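Side-chain contacts in CofB (PDB 5AX6), which is the homotrimeric minor pilin of the CFA/III type IVb pilus of enterotoxigenic Escherichia coli and probably takes part in pilus assembly: residues A[82-85]-A[86-90]; A[101-104]-A[105-109]; A[160-163]-A[164-167]; A[356-359]-A[360-363]; A[470-474]-A[475-479]. All blocks are in the same frame, centred on the assembly; numbering follows the deposited sequence.

Overall arrangement
The five contacts fall into two groups at far ends of an elongated chain. Contacts 1, 2 and 3 belong to the N-terminal pilin domain, contacts 4 and 5 to the C-terminal domain, and the centres of contacts 1 and 4 are about 98 Å apart. Contacts 1 and 2 touch: R89 of the first forms salt bridges with E102 and D106 of the second, their centres about 9 Å apart. Contact 3 stands about 28 Å from both, centre to centre, on helix 161-171. Contacts 4 and 5 lie about 8 Å apart between centres, and L362 packs on P475 and F477. An acetate ion, probably from the crystallisation liquor, sits beside contact 2.

Contact 1 (A[82-85]-A[86-90]); sequences STRI and FFTRK
The carbonyl oxygen of R84 is gripped twice: the hydroxyl of T88 donates to it with OG1 to O at 2.9 Å, and F87 N reaches it at 3.1 Å. The two donors approach from opposite faces of the carbonyl plane. Threonine suits this place because it offers a hydroxyl for R84 O and a methyl, CG2, to rest near CG of R84; a chi1 of 51° points OG1 back to the turn just left. One residue earlier, F86 N donates to T83 O, a second i+3 to i bond that curls the chain into a tight turn. I85 and F86 run side by side, pointing the same way; CG1 of I85 sits over one face of the F86 ring, 3.6 Å from the centroid, in a CH-pi contact, and CD1 reaches on to CZ at 3.7 Å. With an alanine here in place of F86, CG1 and CD1 of I85 are likely to lose the flat surface they lie on. T83 CG2 meets F87 CE2 at 3.7 Å, and T83 O lies at the edge of that ring. A water within bonding distance of I85 O and R89 O can link the turn to the chain beyond. The turn lies in the loop between strands 75-76 and 121-130, where T83 OG1 bonds to N76 O and the extended R84 forms a salt bridge with E17 of helix 4-25.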
loop_
_atom_site.group_PDB
_atom_site.type_symbol
_atom_site.label_atom_id
_atom_site.label_comp_id
_atom_site.label_asym_id
_atom_site.label_seq_id
_atom_site.Cartn_x
_atom_site.Cartn_y
_atom_site.Cartn_z
ATOM N N SER A 82 38.737 28.752 0.669
ATOM C CA SER A 82 38.190 28.219 -0.575
ATOM C C SER A 82 37.416 26.944 -0.296
ATOM O O SER A 82 36.878 26.302 -1.208
ATOM C CB SER A 82 39.312 27.947 -1.577
ATOM O OG SER A 82 40.106 29.105 -1.769
ATOM N N THR A 83 37.336 26.610 0.985
ATOM C CA THR A 83 36.846 25.311 1.429
ATOM C C THR A 83 35.469 24.949 0.894
ATOM O O THR A 83 35.196 23.775 0.644
ATOM C CB THR A 83 36.817 25.259 2.959
ATOM O OG1 THR A 83 38.156 25.444 3.434
ATOM C CG2 THR A 83 36.308 23.894 3.434
ATOM N N ARG A 84 34.601 25.941 0.698
ATOM C CA ARG A 84 33.240 25.625 0.275
ATOM C C ARG A 84 33.194 24.899 -1.065
ATOM O O ARG A 84 32.298 24.079 -1.301
ATOM C CB ARG A 84 32.370 26.893 0.208
ATOM C CG ARG A 84 30.881 26.554 0.191
ATOM C CD ARG A 84 29.961 27.783 0.115
ATOM N NE ARG A 84 28.558 27.386 0.267
ATOM C CZ ARG A 84 27.937 27.281 1.434
ATOM N NH1 ARG A 84 28.587 27.566 2.557
ATOM N NH2 ARG A 84 26.669 26.896 1.479
ATOM N N ILE A 85 34.152 25.169 -1.946
ATOM C CA ILE A 85 34.110 24.554 -3.271
ATOM C C ILE A 85 34.227 23.035 -3.219
ATOM O O ILE A 85 33.702 22.346 -4.087
ATOM C CB ILE A 85 35.211 25.113 -4.204
ATOM C CG1 ILE A 85 36.583 24.561 -3.835
ATOM C CG2 ILE A 85 35.198 26.653 -4.187
ATOM C CD1 ILE A 85 37.652 24.868 -4.865
ATOM N N PHE A 86 34.871 22.502 -2.188
ATOM C CA PHE A 86 35.032 21.047 -2.106
ATOM C C PHE A 86 33.796 20.322 -1.568
ATOM O O PHE A 86 33.697 19.098 -1.665
ATOM C CB PHE A 86 36.263 20.732 -1.246
ATOM C CG PHE A 86 37.513 21.354 -1.789
ATOM C CD1 PHE A 86 38.183 20.758 -2.844
ATOM C CD2 PHE A 86 37.981 22.573 -1.299
ATOM C CE1 PHE A 86 39.324 21.337 -3.376
ATOM C CE2 PHE A 86 39.130 23.152 -1.836
ATOM C CZ PHE A 86 39.790 22.536 -2.873
ATOM N N PHE A 87 32.855 21.077 -1.014
ATOM C CA PHE A 87 31.627 20.497 -0.483
ATOM C C PHE A 87 30.404 20.937 -1.273
ATOM O O PHE A 87 29.267 20.743 -0.834
ATOM C CB PHE A 87 31.466 20.870 0.982
ATOM C CG PHE A 87 32.556 20.318 1.835
ATOM C CD1 PHE A 87 32.482 19.013 2.301
ATOM C CD2 PHE A 87 33.676 21.082 2.129
ATOM C CE1 PHE A 87 33.502 18.478 3.069
ATOM C CE2 PHE A 87 34.703 20.565 2.899
ATOM C CZ PHE A 87 34.619 19.251 3.371
ATOM N N THR A 88 30.646 21.527 -2.437
ATOM C CA THR A 88 29.547 21.917 -3.320
ATOM C C THR A 88 29.809 21.414 -4.738
ATOM O O THR A 88 30.923 21.044 -5.064
ATOM C CB THR A 88 29.335 23.448 -3.326
ATOM O OG1 THR A 88 30.579 24.110 -3.588
ATOM C CG2 THR A 88 28.795 23.901 -1.972
ATOM N N ARG A 89 28.775 21.378 -5.570
ATOM C CA ARG A 89 28.928 20.805 -6.909
ATOM C C ARG A 89 29.980 21.519 -7.744
ATOM O O ARG A 89 30.089 22.745 -7.712
ATOM C CB ARG A 89 27.599 20.836 -7.659
ATOM C CG ARG A 89 26.511 19.954 -7.062
ATOM C CD ARG A 89 25.231 20.029 -7.901
ATOM N NE ARG A 89 24.713 21.398 -7.994
ATOM C CZ ARG A 89 24.779 22.163 -9.084
ATOM N NH1 ARG A 89 25.343 21.703 -10.193
ATOM N NH2 ARG A 89 24.280 23.398 -9.064
ATOM N N LYS A 90 30.735 20.743 -8.509
ATOM C CA LYS A 90 31.673 21.303 -9.474
ATOM C C LYS A 90 30.976 22.308 -10.406
ATOM O O LYS A 90 31.524 23.364 -10.709
ATOM C CB LYS A 90 32.312 20.191 -10.292
ATOM C CG LYS A 90 33.237 20.657 -11.416
ATOM C CD LYS A 90 33.857 19.467 -12.133
ATOM C CE LYS A 90 34.910 19.892 -13.157
ATOM N NZ LYS A 90 36.137 20.458 -12.513
HETATM O O HOH W 1 32.401 23.620 -6.445
#

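Contact 2 (A[101-104]-A[105-109]); sequences YEFS and KDYIP. With ACT (acetate ion), chain B.
An aromatic cluster against the end of the long N-terminal helix of the pilin domain is where F103 and Y107 meet. Y107 turns its edge to the face of F103 in a T-shaped pair, the centroids 5.6 Å apart and the planes at 83°. The touching atom is CE2 of Y107, which comes within 3.9 Å of F103 CG and 4.0 Å of F103 CB; F103 CG in turn lies in the plane of the tyrosine ring. Phenylalanine suits the buried place, where its ring also meets F24 of helix 4-25, whereas tyrosine can lay its ring in the same cluster and carry its hydroxyl out to polar partners. A long N-terminal helix packed on an antiparallel sheet is the hallmark of type IV pilins, and the loop 101-109 fastens itself to that helix and to strand 29-34 that follows it. A water donates to Y107 OH at 2.8 Å and accepts a weak bond from S104 N, spanning the bend, and Y107 OH is also bonded to E27. The chain of K105, extended beyond CG, carries NZ to a salt bridge with the same glutamate; its side chain also packs against R240 of the second subunit. At the far end of 101-104, Y101 OH makes a weak hydrogen bond to acetate O at 3.4 Å, and the acetate methyl lies obliquely to the tyrosine ring.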
loop_
_atom_site.group_PDB
_atom_site.type_symbol
_atom_site.label_atom_id
_atom_site.label_comp_id
_atom_site.label_asym_id
_atom_site.label_seq_id
_atom_site.Cartn_x
_atom_site.Cartn_y
_atom_site.Cartn_z
ATOM N N TYR A 101 34.041 17.100 -8.030
ATOM C CA TYR A 101 32.865 16.252 -7.932
ATOM C C TYR A 101 31.566 16.965 -8.245
ATOM O O TYR A 101 31.204 17.979 -7.622
ATOM C CB TYR A 101 32.790 15.627 -6.528
ATOM C CG TYR A 101 34.046 14.870 -6.212
ATOM C CD1 TYR A 101 34.236 13.581 -6.689
ATOM C CD2 TYR A 101 35.060 15.460 -5.483
ATOM C CE1 TYR A 101 35.391 12.894 -6.427
ATOM C CE2 TYR A 101 36.229 14.783 -5.217
ATOM C CZ TYR A 101 36.385 13.501 -5.691
ATOM O OH TYR A 101 37.542 12.824 -5.432
ATOM N N GLU A 102 30.849 16.419 -9.217
ATOM C CA GLU A 102 29.500 16.859 -9.475
ATOM C C GLU A 102 28.536 16.011 -8.664
ATOM O O GLU A 102 28.000 15.029 -9.178
ATOM C CB GLU A 102 29.165 16.766 -10.969
ATOM C CG GLU A 102 27.760 17.254 -11.313
ATOM C CD GLU A 102 27.539 18.729 -10.984
ATOM O OE1 GLU A 102 28.519 19.425 -10.653
ATOM O OE2 GLU A 102 26.384 19.198 -11.059
ATOM N N PHE A 103 28.330 16.372 -7.398
ATOM C CA PHE A 103 27.338 15.685 -6.571
ATOM C C PHE A 103 25.962 15.707 -7.234
ATOM O O PHE A 103 25.582 16.698 -7.853
ATOM C CB PHE A 103 27.286 16.316 -5.179
ATOM C CG PHE A 103 28.643 16.462 -4.545
ATOM C CD1 PHE A 103 29.406 15.343 -4.263
ATOM C CD2 PHE A 103 29.162 17.714 -4.253
ATOM C CE1 PHE A 103 30.659 15.462 -3.690
ATOM C CE2 PHE A 103 30.416 17.840 -3.676
ATOM C CZ PHE A 103 31.165 16.724 -3.405
ATOM N N SER A 104 25.212 14.611 -7.123
ATOM C CA SER A 104 23.911 14.530 -7.798
ATOM C C SER A 104 22.882 15.417 -7.127
ATOM O O SER A 104 21.889 15.783 -7.743
ATOM C CB SER A 104 23.390 13.088 -7.844
ATOM O OG SER A 104 23.181 12.583 -6.539
ATOM N N LYS A 105 23.135 15.759 -5.868
ATOM C CA LYS A 105 22.269 16.629 -5.083
ATOM C C LYS A 105 23.127 17.666 -4.374
ATOM O O LYS A 105 24.306 17.426 -4.161
ATOM C CB LYS A 105 21.501 15.806 -4.055
ATOM C CG LYS A 105 22.457 15.152 -3.033
ATOM C CD LYS A 105 21.735 14.286 -2.003
ATOM C CE LYS A 105 22.718 13.404 -1.217
ATOM N NZ LYS A 105 21.988 12.337 -0.462
ATOM N N ASP A 106 22.554 18.796 -3.975
ATOM C CA ASP A 106 23.305 19.756 -3.161
ATOM C C ASP A 106 23.207 19.425 -1.675
ATOM O O ASP A 106 22.120 19.404 -1.108
ATOM C CB ASP A 106 22.799 21.180 -3.392
ATOM C CG ASP A 106 22.969 21.626 -4.827
ATOM O OD1 ASP A 106 24.125 21.687 -5.291
ATOM O OD2 ASP A 106 21.949 21.907 -5.485
ATOM N N TYR A 107 24.340 19.176 -1.036
ATOM C CA TYR A 107 24.332 19.010 0.415
ATOM C C TYR A 107 24.120 20.357 1.076
ATOM O O TYR A 107 23.327 20.497 2.008
ATOM C CB TYR A 107 25.638 18.376 0.883
ATOM C CG TYR A 107 25.810 16.980 0.353
ATOM C CD1 TYR A 107 25.276 15.878 1.032
ATOM C CD2 TYR A 107 26.488 16.756 -0.832
ATOM C CE1 TYR A 107 25.430 14.587 0.536
ATOM C CE2 TYR A 107 26.643 15.475 -1.340
ATOM C CZ TYR A 107 26.112 14.399 -0.656
ATOM O OH TYR A 107 26.281 13.140 -1.176
ATOM N N ILE A 108 24.858 21.348 0.584
ATOM C CA ILE A 108 24.665 22.733 0.975
ATOM C C ILE A 108 24.594 23.559 -0.308
ATOM O O ILE A 108 25.071 23.121 -1.351
ATOM C CB ILE A 108 25.802 23.249 1.878
ATOM C CG1 ILE A 108 27.140 23.175 1.137
ATOM C CG2 ILE A 108 25.862 22.433 3.180
ATOM C CD1 ILE A 108 28.346 23.671 1.960
ATOM N N PRO A 109 23.998 24.751 -0.228
ATOM C CA PRO A 109 23.851 25.586 -1.429
ATOM C C PRO A 109 25.191 26.014 -2.027
ATOM O O PRO A 109 26.165 26.194 -1.295
ATOM C CB PRO A 109 23.064 26.807 -0.922
ATOM C CG PRO A 109 23.065 26.716 0.578
ATOM C CD PRO A 109 23.229 25.264 0.917
HETATM C C ACT B . 40.570 14.434 -3.943
HETATM O O ACT B . 40.350 13.241 -3.625
HETATM O OXT ACT B . 41.275 15.122 -3.147
HETATM C CH3 ACT B . 40.011 14.978 -5.225
HETATM O O HOH W 2 25.764 13.336 -3.962
#

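Contact 3 (A[160-163]-A[164-167]); sequences SNYV and SSLE
Backbone hydrogen bonds carry the contact between Y162 and L166 and between V163 and E167. L166 N donates to Y162 O at 2.7 Å, nearly along the C=O axis, and E167 N donates to V163 O at 2.8 Å, tilted 28° from the carbonyl plane. Both are i+4 to i bonds, the defining pattern of an alpha helix, here the first turns of helix 161-171 in the pilin domain. Among polar side chains, a chi1 of 66° sets OG of S165 3.0 Å from Y162 O; the same hydroxyl is hydrogen-bonded to S11 of helix 4-25, a small group that fits where the two helices come close. Van der Waals contacts make up the rest. L166 folds CG over Y162 O at 3.1 Å, and its CD1 makes a loose apolar approach, 4.4 Å from Y162 CB. Cut back to an alanine, L166 would probably no longer cover Y162 O with CG and CD1, leaving only CB beside that carbonyl. V163 and E167 lie alongside each other, pointing the same way: CG1 of the valine is 3.7 Å from OE2 of the extended glutamate, whose aliphatic stem passes beside V163 O. The Y162 side chain touches R6, R7 and S11 of helix 4-25.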
loop_
_atom_site.group_PDB
_atom_site.type_symbol
_atom_site.label_atom_id
_atom_site.label_comp_id
_atom_site.label_asym_id
_atom_site.label_seq_id
_atom_site.Cartn_x
_atom_site.Cartn_y
_atom_site.Cartn_z
ATOM N N SER A 160 23.838 32.601 24.547
ATOM C CA SER A 160 22.799 31.890 25.290
ATOM C C SER A 160 21.425 32.080 24.655
ATOM O O SER A 160 20.600 31.159 24.635
ATOM C CB SER A 160 22.763 32.357 26.747
ATOM O OG SER A 160 21.555 31.955 27.381
ATOM N N ASN A 161 21.175 33.288 24.160
ATOM C CA ASN A 161 19.957 33.560 23.410
ATOM C C ASN A 161 19.975 32.732 22.134
ATOM O O ASN A 161 18.945 32.224 21.680
ATOM C CB ASN A 161 19.835 35.051 23.084
ATOM C CG ASN A 161 20.173 35.941 24.269
ATOM O OD1 ASN A 161 19.956 35.570 25.424
ATOM N ND2 ASN A 161 20.710 37.123 23.987
ATOM N N TYR A 162 21.173 32.585 21.575
ATOM C CA TYR A 162 21.357 31.863 20.325
ATOM C C TYR A 162 21.234 30.356 20.503
ATOM O O TYR A 162 20.786 29.663 19.595
ATOM C CB TYR A 162 22.714 32.208 19.713
ATOM C CG TYR A 162 22.632 33.290 18.671
ATOM C CD1 TYR A 162 22.032 33.044 17.442
ATOM C CD2 TYR A 162 23.151 34.556 18.910
ATOM C CE1 TYR A 162 21.950 34.031 16.476
ATOM C CE2 TYR A 162 23.074 35.551 17.952
ATOM C CZ TYR A 162 22.470 35.282 16.735
ATOM O OH TYR A 162 22.387 36.262 15.773
ATOM N N VAL A 163 21.627 29.847 21.665
ATOM C CA VAL A 163 21.542 28.411 21.903
ATOM C C VAL A 163 20.096 27.935 21.813
ATOM O O VAL A 163 19.806 26.872 21.262
ATOM C CB VAL A 163 22.129 28.020 23.269
ATOM C CG1 VAL A 163 21.725 26.597 23.622
ATOM C CG2 VAL A 163 23.648 28.158 23.255
ATOM N N SER A 164 19.181 28.732 22.348
ATOM C CA SER A 164 17.770 28.384 22.296
ATOM C C SER A 164 17.260 28.373 20.853
ATOM O O SER A 164 16.516 27.473 20.458
ATOM C CB SER A 164 16.945 29.357 23.146
ATOM O OG SER A 164 15.608 28.906 23.266
ATOM N N SER A 165 17.661 29.360 20.058
ATOM C CA SER A 165 17.210 29.384 18.672
ATOM C C SER A 165 17.939 28.319 17.839
ATOM O O SER A 165 17.359 27.763 16.911
ATOM C CB SER A 165 17.380 30.781 18.056
ATOM O OG SER A 165 18.736 31.152 17.937
ATOM N N LEU A 166 19.197 28.029 18.168
ATOM C CA LEU A 166 19.911 26.938 17.500
ATOM C C LEU A 166 19.248 25.595 17.782
ATOM O O LEU A 166 19.083 24.768 16.884
ATOM C CB LEU A 166 21.378 26.902 17.934
ATOM C CG LEU A 166 22.245 28.028 17.366
ATOM C CD1 LEU A 166 23.559 28.139 18.128
ATOM C CD2 LEU A 166 22.493 27.831 15.864
ATOM N N GLU A 167 18.846 25.382 19.032
ATOM C CA GLU A 167 18.222 24.120 19.405
ATOM C C GLU A 167 16.861 23.975 18.732
ATOM O O GLU A 167 16.478 22.884 18.304
ATOM C CB GLU A 167 18.094 24.017 20.926
ATOM C CG GLU A 167 19.387 23.589 21.608
ATOM C CD GLU A 167 19.348 23.758 23.116
ATOM O OE1 GLU A 167 18.426 24.437 23.619
ATOM O OE2 GLU A 167 20.248 23.220 23.797
#

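Contact 4 (A[356-359]-A[360-363]); sequences NSNA and SDLV
The N-terminus of the short helix 359-362 is capped by N358, whose side-chain OD1 accepts from D361 N in a weak bond of 3.3 Å, a proton shared weakly with N358 O at 3.1 Å. The same OD1 takes the hydroxyl of S360, with OG 3.0 Å away and 46° out of the amide carbonyl plane. Asparagine suits an N-cap because its short side chain can fold back on the first turn; here a chi1 of 50° brings OD1 back to D361 N. D361 OD2 also approaches N358 OD1, although both are acceptors, and a water that donates to D361 OD2 and accepts from S357 N at 2.8 Å links it to the incoming loop. Below the cap, L362 N donates to N358 O at 2.9 Å, in the carbonyl plane, and V363 N to A359 O. L362 fills the buried side, its CD2 against N356 CB at 3.7 Å and its CD1 near S357 O. The N356 and D361 side chains cross at about a right angle, yet their amide and carboxylate planes are only 28° apart, and N356 ND2 bonds to L473 O. Asparagine before a first turn whose N-H groups lack helical acceptors is the classic N-cap.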
loop_
_atom_site.group_PDB
_atom_site.type_symbol
_atom_site.label_atom_id
_atom_site.label_comp_id
_atom_site.label_asym_id
_atom_site.label_seq_id
_atom_site.Cartn_x
_atom_site.Cartn_y
_atom_site.Cartn_z
ATOM N N ASN A 356 -51.693 -11.862 -9.608
ATOM C CA ASN A 356 -53.131 -12.177 -9.672
ATOM C C ASN A 356 -53.430 -13.061 -10.871
ATOM O O ASN A 356 -53.008 -12.766 -11.989
ATOM C CB ASN A 356 -53.985 -10.903 -9.718
ATOM C CG ASN A 356 -54.108 -10.245 -8.359
ATOM O OD1 ASN A 356 -53.917 -10.897 -7.328
ATOM N ND2 ASN A 356 -54.422 -8.955 -8.344
ATOM N N SER A 357 -54.171 -14.145 -10.632
ATOM C CA SER A 357 -54.368 -15.189 -11.634
ATOM C C SER A 357 -55.835 -15.453 -12.007
ATOM O O SER A 357 -56.154 -15.708 -13.169
ATOM C CB SER A 357 -53.736 -16.488 -11.134
ATOM O OG SER A 357 -53.792 -17.489 -12.124
ATOM N N ASN A 358 -56.724 -15.421 -11.024
ATOM C CA ASN A 358 -58.127 -15.694 -11.304
ATOM C C ASN A 358 -58.944 -14.414 -11.358
ATOM O O ASN A 358 -58.538 -13.385 -10.810
ATOM C CB ASN A 358 -58.710 -16.657 -10.266
ATOM C CG ASN A 358 -58.414 -16.230 -8.843
ATOM O OD1 ASN A 358 -58.798 -15.138 -8.414
ATOM N ND2 ASN A 358 -57.742 -17.098 -8.095
ATOM N N ALA A 359 -60.096 -14.496 -12.019
ATOM C CA ALA A 359 -60.938 -13.338 -12.306
ATOM C C ALA A 359 -61.288 -12.509 -11.074
ATOM O O ALA A 359 -61.317 -11.284 -11.141
ATOM C CB ALA A 359 -62.215 -13.788 -13.001
ATOM N N SER A 360 -61.565 -13.170 -9.953
ATOM C CA SER A 360 -62.021 -12.447 -8.765
ATOM C C SER A 360 -60.937 -11.518 -8.236
ATOM O O SER A 360 -61.231 -10.419 -7.768
ATOM C CB SER A 360 -62.469 -13.418 -7.666
ATOM O OG SER A 360 -61.387 -14.184 -7.173
ATOM N N ASP A 361 -59.686 -11.959 -8.316
ATOM C CA ASP A 361 -58.567 -11.130 -7.884
ATOM C C ASP A 361 -58.206 -10.094 -8.945
ATOM O O ASP A 361 -57.925 -8.941 -8.622
ATOM C CB ASP A 361 -57.345 -11.997 -7.563
ATOM C CG ASP A 361 -57.544 -12.846 -6.316
ATOM O OD1 ASP A 361 -58.226 -12.379 -5.377
ATOM O OD2 ASP A 361 -57.016 -13.978 -6.277
ATOM N N LEU A 362 -58.230 -10.525 -10.202
ATOM C CA LEU A 362 -57.769 -9.722 -11.334
ATOM C C LEU A 362 -58.670 -8.545 -11.685
ATOM O O LEU A 362 -58.185 -7.448 -11.959
ATOM C CB LEU A 362 -57.628 -10.604 -12.584
ATOM C CG LEU A 362 -56.333 -11.363 -12.865
ATOM C CD1 LEU A 362 -56.526 -12.293 -14.055
ATOM C CD2 LEU A 362 -55.191 -10.389 -13.133
ATOM N N VAL A 363 -59.982 -8.774 -11.719
ATOM C CA VAL A 363 -60.862 -7.758 -12.272
ATOM C C VAL A 363 -61.279 -6.751 -11.214
ATOM O O VAL A 363 -61.802 -7.118 -10.160
ATOM C CB VAL A 363 -62.129 -8.371 -12.910
ATOM C CG1 VAL A 363 -63.073 -7.264 -13.366
ATOM C CG2 VAL A 363 -61.756 -9.270 -14.074
HETATM O O HOH W 3 -55.384 -14.917 -8.240
#

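Contact 5 (A[470-474]-A[475-479]); sequences YVYLN and PKFLS
The rings of Y472 and F477 form an offset edge-to-face pair, with planes at 83° and centroids 5.3 Å apart. F477 supplies the edge: CE1 and CZ each lie 3.6 Å from Y472 CD2, and CZ sits over the tyrosine face. A chi1 of 40° swings the F477 ring back to Y472. P475 CB lies 3.6 Å above one face of the F477 ring, toward its rim, and P475 CG is 4.3 Å from Y472 CB. P475 opens a type I turn closed by L478 N donating to P475 O at 3.1 Å; this first position contributes only its C=O to the turn bond, so a proline without N-H is tolerated, and its ring packs on F477 and Y472. Further out, Y472 OH bonds to D411 O, and the N474 amide is held by A457 N and K378 O, fixing the corner where strand 468-473 ends. The turn joins that strand to strand 478-487, with F477 against V409 of strand 398-409 and both P475 and F477 against L362 of helix 359-362.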
loop_
_atom_site.group_PDB
_atom_site.type_symbol
_atom_site.label_atom_id
_atom_site.label_comp_id
_atom_site.label_asym_id
_atom_site.label_seq_id
_atom_site.Cartn_x
_atom_site.Cartn_y
_atom_site.Cartn_z
ATOM N N TYR A 470 -62.343 -3.884 -19.521
ATOM C CA TYR A 470 -61.842 -4.402 -18.262
ATOM C C TYR A 470 -60.711 -3.554 -17.711
ATOM O O TYR A 470 -59.940 -2.969 -18.466
ATOM C CB TYR A 470 -61.343 -5.836 -18.437
ATOM C CG TYR A 470 -62.441 -6.851 -18.635
ATOM C CD1 TYR A 470 -63.170 -7.329 -17.551
ATOM C CD2 TYR A 470 -62.740 -7.337 -19.899
ATOM C CE1 TYR A 470 -64.176 -8.265 -17.724
ATOM C CE2 TYR A 470 -63.745 -8.277 -20.085
ATOM C CZ TYR A 470 -64.459 -8.732 -18.994
ATOM O OH TYR A 470 -65.454 -9.663 -19.174
ATOM N N VAL A 471 -60.632 -3.486 -16.390
ATOM C CA VAL A 471 -59.447 -2.968 -15.721
ATOM C C VAL A 471 -58.921 -4.078 -14.831
ATOM O O VAL A 471 -59.658 -4.603 -13.998
ATOM C CB VAL A 471 -59.741 -1.710 -14.892
ATOM C CG1 VAL A 471 -58.492 -1.286 -14.119
ATOM C CG2 VAL A 471 -60.239 -0.577 -15.794
ATOM N N TYR A 472 -57.657 -4.451 -15.021
ATOM C CA TYR A 472 -57.066 -5.537 -14.254
ATOM C C TYR A 472 -56.115 -4.988 -13.189
ATOM O O TYR A 472 -55.419 -3.986 -13.425
ATOM C CB TYR A 472 -56.296 -6.501 -15.167
ATOM C CG TYR A 472 -57.097 -7.198 -16.246
ATOM C CD1 TYR A 472 -58.337 -7.777 -15.979
ATOM C CD2 TYR A 472 -56.588 -7.306 -17.538
ATOM C CE1 TYR A 472 -59.056 -8.428 -16.988
ATOM C CE2 TYR A 472 -57.288 -7.941 -18.540
ATOM C CZ TYR A 472 -58.519 -8.506 -18.263
ATOM O OH TYR A 472 -59.192 -9.147 -19.273
ATOM N N LEU A 473 -56.078 -5.656 -12.033
ATOM C CA LEU A 473 -55.161 -5.325 -10.948
ATOM C C LEU A 473 -54.026 -6.340 -10.823
ATOM O O LEU A 473 -54.275 -7.536 -10.719
ATOM C CB LEU A 473 -55.915 -5.254 -9.616
ATOM C CG LEU A 473 -55.046 -5.039 -8.376
ATOM C CD1 LEU A 473 -54.448 -3.635 -8.384
ATOM C CD2 LEU A 473 -55.845 -5.279 -7.093
ATOM N N ASN A 474 -52.784 -5.860 -10.816
ATOM C CA ASN A 474 -51.613 -6.710 -10.584
ATOM C C ASN A 474 -51.651 -8.075 -11.272
ATOM O O ASN A 474 -51.578 -9.109 -10.605
ATOM C CB ASN A 474 -51.421 -6.932 -9.084
ATOM C CG ASN A 474 -51.275 -5.634 -8.317
ATOM O OD1 ASN A 474 -50.773 -4.638 -8.841
ATOM N ND2 ASN A 474 -51.725 -5.636 -7.063
ATOM N N PRO A 475 -51.758 -8.085 -12.602
ATOM C CA PRO A 475 -51.968 -9.320 -13.368
ATOM C C PRO A 475 -50.696 -10.138 -13.652
ATOM O O PRO A 475 -49.629 -9.569 -13.888
ATOM C CB PRO A 475 -52.569 -8.816 -14.680
ATOM C CG PRO A 475 -52.088 -7.424 -14.821
ATOM C CD PRO A 475 -51.774 -6.883 -13.455
ATOM N N LYS A 476 -50.828 -11.463 -13.638
ATOM C CA LYS A 476 -49.704 -12.358 -13.927
ATOM C C LYS A 476 -49.240 -12.242 -15.372
ATOM O O LYS A 476 -48.172 -12.761 -15.729
ATOM C CB LYS A 476 -50.080 -13.815 -13.642
ATOM C CG LYS A 476 -51.272 -14.282 -14.476
ATOM C CD LYS A 476 -51.497 -15.776 -14.356
ATOM C CE LYS A 476 -52.689 -16.203 -15.213
ATOM N NZ LYS A 476 -53.088 -17.614 -14.973
ATOM N N PHE A 477 -50.041 -11.592 -16.212
ATOM C CA PHE A 477 -49.636 -11.392 -17.600
ATOM C C PHE A 477 -49.093 -9.979 -17.833
ATOM O O PHE A 477 -49.181 -9.423 -18.936
ATOM C CB PHE A 477 -50.786 -11.711 -18.572
ATOM C CG PHE A 477 -52.143 -11.236 -18.121
ATOM C CD1 PHE A 477 -52.563 -9.938 -18.380
ATOM C CD2 PHE A 477 -53.022 -12.107 -17.475
ATOM C CE1 PHE A 477 -53.833 -9.504 -17.984
ATOM C CE2 PHE A 477 -54.291 -11.678 -17.074
ATOM C CZ PHE A 477 -54.691 -10.380 -17.333
ATOM N N LEU A 478 -48.508 -9.424 -16.775
ATOM C CA LEU A 478 -47.696 -8.213 -16.844
ATOM C C LEU A 478 -46.453 -8.499 -16.028
ATOM O O LEU A 478 -46.552 -8.881 -14.859
ATOM C CB LEU A 478 -48.435 -6.984 -16.292
ATOM C CG LEU A 478 -47.598 -5.709 -16.161
ATOM C CD1 LEU A 478 -47.112 -5.251 -17.530
ATOM C CD2 LEU A 478 -48.370 -4.566 -15.459
ATOM N N SER A 479 -45.279 -8.350 -16.633
ATOM C CA SER A 479 -44.055 -8.559 -15.875
ATOM C C SER A 479 -43.131 -7.374 -16.053
ATOM O O SER A 479 -43.240 -6.635 -17.028
ATOM C CB SER A 479 -43.356 -9.852 -16.298
ATOM O OG SER A 479 -42.909 -9.780 -17.639
#